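Local coordinates for tRNA threonylcarbamoyladenosine biosynthesis protein TsaE (Haemophilus influenzae, PDB 1HTW) that is required for forming the threonylcarbamoyl group on adenosine 37 of tRNAs that read codons beginning with adenine, and binds ATP and magnesium, at residues V36-D41 with I127-D132. Sequence-based numbering, arbitrary orientation.
Sequences VYLNGD and ILVNID. With NA (sodium ion), chain F; MG (magnesium ion), chain E.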
ATOM      1  N   VAL A  36      -1.255  -2.980   3.729  1.00 16.68           N
ATOM      2  CA  VAL A  36      -1.672  -1.582   3.503  1.00 16.52           C
ATOM      3  C   VAL A  36      -2.801  -1.640   2.457  1.00 16.89           C
ATOM      4  O   VAL A  36      -2.524  -2.004   1.317  1.00 19.34           O
ATOM      5  CB  VAL A  36      -0.523  -0.770   2.952  1.00 14.36           C
ATOM      6  CG1 VAL A  36      -0.918   0.740   2.891  1.00 16.67           C
ATOM      7  CG2 VAL A  36       0.703  -0.788   3.942  1.00 17.01           C
ATOM      8  N   TYR A  37      -3.987  -1.158   2.842  1.00 13.70           N
ATOM      9  CA  TYR A  37      -5.084  -1.108   1.867  1.00 17.51           C
ATOM     10  C   TYR A  37      -5.164   0.316   1.328  1.00 17.87           C
ATOM     11  O   TYR A  37      -5.293   1.245   2.111  1.00 19.68           O
ATOM     12  CB  TYR A  37      -6.402  -1.393   2.582  1.00 16.20           C
ATOM     13  CG  TYR A  37      -6.658  -2.828   3.001  1.00 20.22           C
ATOM     14  CD1 TYR A  37      -5.679  -3.817   2.979  1.00 23.71           C
ATOM     15  CD2 TYR A  37      -7.919  -3.147   3.468  1.00 21.27           C
ATOM     16  CE1 TYR A  37      -5.985  -5.115   3.416  1.00 22.68           C
ATOM     17  CE2 TYR A  37      -8.234  -4.426   3.889  1.00 23.18           C
ATOM     18  CZ  TYR A  37      -7.258  -5.389   3.857  1.00 22.12           C
ATOM     19  OH  TYR A  37      -7.608  -6.668   4.287  1.00 25.97           O
ATOM     20  N   LEU A  38      -5.028   0.461  -0.010  1.00 16.97           N
ATOM     21  CA  LEU A  38      -5.045   1.747  -0.664  1.00 15.86           C
ATOM     22  C   LEU A  38      -6.443   1.951  -1.296  1.00 17.34           C
ATOM     23  O   LEU A  38      -6.882   1.157  -2.107  1.00 17.05           O
ATOM     24  CB  LEU A  38      -4.005   1.819  -1.804  1.00 12.78           C
ATOM     25  CG  LEU A  38      -2.549   1.572  -1.396  1.00 20.11           C
ATOM     26  CD1 LEU A  38      -1.660   1.485  -2.624  1.00 20.01           C
ATOM     27  CD2 LEU A  38      -2.115   2.626  -0.408  1.00 21.46           C
ATOM     28  N   ASN A  39      -7.147   2.951  -0.756  1.00 16.36           N
ATOM     29  CA  ASN A  39      -8.547   3.185  -1.117  1.00 19.58           C
ATOM     30  C   ASN A  39      -8.722   4.577  -1.745  1.00 12.96           C
ATOM     31  O   ASN A  39      -7.982   5.506  -1.580  1.00 16.18           O
ATOM     32  CB  ASN A  39      -9.374   3.148   0.175  1.00 20.82           C
ATOM     33  CG  ASN A  39      -9.380   1.779   0.848  1.00 21.26           C
ATOM     34  OD1 ASN A  39      -9.366   0.736   0.150  1.00 22.34           O
ATOM     35  ND2 ASN A  39      -9.357   1.813   2.170  1.00 24.12           N
ATOM     36  N   GLY A  40      -9.743   4.606  -2.641  1.00 20.88           N
ATOM     37  CA  GLY A  40      -9.948   5.877  -3.376  1.00 19.44           C
ATOM     38  C   GLY A  40     -10.493   5.520  -4.767  1.00 19.81           C
ATOM     39  O   GLY A  40     -10.527   4.378  -5.191  1.00 17.87           O
ATOM     40  N   ASP A  41     -11.274   6.509  -5.297  1.00 20.29           N
ATOM     41  CA  ASP A  41     -11.867   6.235  -6.608  1.00 22.45           C
ATOM     42  C   ASP A  41     -10.835   6.047  -7.695  1.00 25.68           C
ATOM     43  O   ASP A  41      -9.675   6.410  -7.596  1.00 21.08           O
ATOM     44  CB  ASP A  41     -12.652   7.544  -7.005  1.00 28.93           C
ATOM     45  CG  ASP A  41     -13.901   7.685  -6.189  1.00 25.82           C
ATOM     46  OD1 ASP A  41     -14.351   6.787  -5.479  1.00 28.09           O
ATOM     47  OD2 ASP A  41     -14.496   8.820  -6.300  1.00 33.88           O
ATOM     48  N   ILE A 127      -3.141  -0.725   8.073  1.00 17.51           N
ATOM     49  CA  ILE A 127      -3.425   0.730   7.899  1.00 18.41           C
ATOM     50  C   ILE A 127      -4.246   0.882   6.594  1.00 18.33           C
ATOM     51  O   ILE A 127      -4.039   0.116   5.664  1.00 16.39           O
ATOM     52  CB  ILE A 127      -2.129   1.505   7.825  1.00 30.07           C
ATOM     53  CG1 ILE A 127      -2.313   3.033   7.799  1.00 38.31           C
ATOM     54  CG2 ILE A 127      -1.287   1.081   6.633  1.00 26.66           C
ATOM     55  CD1 ILE A 127      -1.154   3.732   8.535  1.00 24.89           C
ATOM     56  N   LEU A 128      -5.246   1.731   6.690  1.00 16.11           N
ATOM     57  CA  LEU A 128      -6.033   2.097   5.492  1.00 17.35           C
ATOM     58  C   LEU A 128      -5.495   3.433   5.020  1.00 16.87           C
ATOM     59  O   LEU A 128      -5.295   4.339   5.818  1.00 18.86           O
ATOM     60  CB  LEU A 128      -7.519   2.307   5.816  1.00 19.30           C
ATOM     61  CG  LEU A 128      -8.226   1.235   6.589  1.00 24.68           C
ATOM     62  CD1 LEU A 128      -9.716   1.591   6.774  1.00 26.65           C
ATOM     63  CD2 LEU A 128      -8.113  -0.102   5.867  1.00 21.56           C
ATOM     64  N   VAL A 129      -5.352   3.586   3.684  1.00 13.07           N
ATOM     65  CA  VAL A 129      -4.948   4.907   3.183  1.00 19.26           C
ATOM     66  C   VAL A 129      -6.114   5.386   2.301  1.00 23.25           C
ATOM     67  O   VAL A 129      -6.318   4.798   1.229  1.00 21.20           O
ATOM     68  CB  VAL A 129      -3.703   4.751   2.261  1.00 19.63           C
ATOM     69  CG1 VAL A 129      -3.302   6.102   1.713  1.00 19.16           C
ATOM     70  CG2 VAL A 129      -2.528   4.191   3.068  1.00 20.05           C
ATOM     71  N   ASN A 130      -6.877   6.380   2.772  1.00 17.46           N
ATOM     72  CA  ASN A 130      -8.083   6.762   1.987  1.00 16.51           C
ATOM     73  C   ASN A 130      -7.755   8.050   1.267  1.00 20.67           C
ATOM     74  O   ASN A 130      -7.427   9.064   1.907  1.00 19.49           O
ATOM     75  CB  ASN A 130      -9.228   7.021   2.992  1.00 19.51           C
ATOM     76  CG  ASN A 130      -9.713   5.760   3.669  1.00 24.76           C
ATOM     77  OD1 ASN A 130      -9.482   4.657   3.184  1.00 23.47           O
ATOM     78  ND2 ASN A 130     -10.352   5.874   4.844  1.00 22.31           N
ATOM     79  N   ILE A 131      -7.721   8.049  -0.067  1.00 17.10           N
ATOM     80  CA  ILE A 131      -7.302   9.184  -0.824  1.00 15.16           C
ATOM     81  C   ILE A 131      -8.548   9.932  -1.396  1.00 20.68           C
ATOM     82  O   ILE A 131      -9.271   9.299  -2.142  1.00 20.50           O
ATOM     83  CB  ILE A 131      -6.459   8.725  -2.075  1.00 16.15           C
ATOM     84  CG1 ILE A 131      -5.283   7.843  -1.554  1.00 19.27           C
ATOM     85  CG2 ILE A 131      -5.884   9.964  -2.754  1.00 16.68           C
ATOM     86  CD1 ILE A 131      -4.336   7.469  -2.734  1.00 21.88           C
ATOM     87  N   ASP A 132      -8.645  11.205  -1.134  1.00 18.65           N
ATOM     88  CA  ASP A 132      -9.684  12.064  -1.774  1.00 19.22           C
ATOM     89  C   ASP A 132      -8.973  13.011  -2.712  1.00 14.80           C
ATOM     90  O   ASP A 132      -7.773  13.291  -2.737  1.00 16.13           O
ATOM     91  CB  ASP A 132     -10.466  12.865  -0.754  1.00 21.86           C
ATOM     92  CG  ASP A 132     -11.811  13.391  -1.202  1.00 33.04           C
ATOM     93  OD1 ASP A 132     -12.317  13.068  -2.304  1.00 32.51           O
ATOM     94  OD2 ASP A 132     -12.448  14.073  -0.354  1.00 30.17           O
TER
HETATM   95 NA    NA F 563      -7.705  -1.369  -1.144  1.00 28.13          NA
HETATM   96 MG    MG E 562     -12.243   2.757  -4.901  1.00 36.46          MG
HETATM   97  O   HOH W   1     -11.612   2.467  -2.745  1.00 23.94           O
HETATM   98  O   HOH W   2     -11.514   8.897  -3.782  1.00 19.29           O
HETATM   99  O   HOH W   3     -13.645   4.597  -3.997  1.00 30.68           O
HETATM  100  O   HOH W   4     -13.398   2.845  -7.027  1.00 40.32           O
HETATM  101  O   HOH W   5     -10.571   1.134  -5.655  1.00 32.66           O
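Asn-39 and Asn-130 take nearly the same first torsion, chi1 -65° and -70°, each CG anti to its carbonyl carbon, and this lays their amides side by side on one face of two parallel strands in the P-loop NTPase fold. Asn-39 ND2 donates a hydrogen bond to Asn-130 OD1 at 3.0 Å; the acceptor sits in the donor's amide plane, although the two amides are turned 30° apart. Asn-39 OD1 turns to the sodium ion, which Leu-38 O, Ile-112 O and Ser-115 OG also bind, while Asn-130 ND2 hydrogen-bonds Glu-141 OE2 on the neighbouring antiparallel strand 137-144. On this same face Leu-128 CD2 meets Tyr-37 CB and CD2, approaching the ring obliquely.

The backbone is a regular parallel ladder. Tyr-37 and Asn-39 each use both N and O toward 127-132: Tyr-37 N bonds to Ile-127 O, Tyr-37 O takes Val-129 N at 2.8 Å, Asn-39 N bonds to Val-129 O, and Asn-39 O receives Ile-131 N from above its carbonyl plane.

On the other face the side chains that meet are apolar. Val-36 holds CG1 anti to its nitrogen (chi1 -173°), where it meets both Ile-127 CG2 and Val-129 CG2, each at 3.8 Å. Leu-38 CD2 lies alongside Val-129, against CB and CG2. Leu-49 of helix 46-56 packs on Leu-38 and Val-129, and Phe-21 of helix 11-28 touches Val-36, Ile-127 and Val-129.

Past the ladder the chain enters the Walker A loop, whose Asp-41 touches ADP. Gly-40 O binds a magnesium ion at 2.4 Å, and a water on that ion accepts from Gly-40 N. A separate water bridges the loop and strand 127-134, accepting from Asp-41 N and donating to Ile-131 O, 2.8 Å from each.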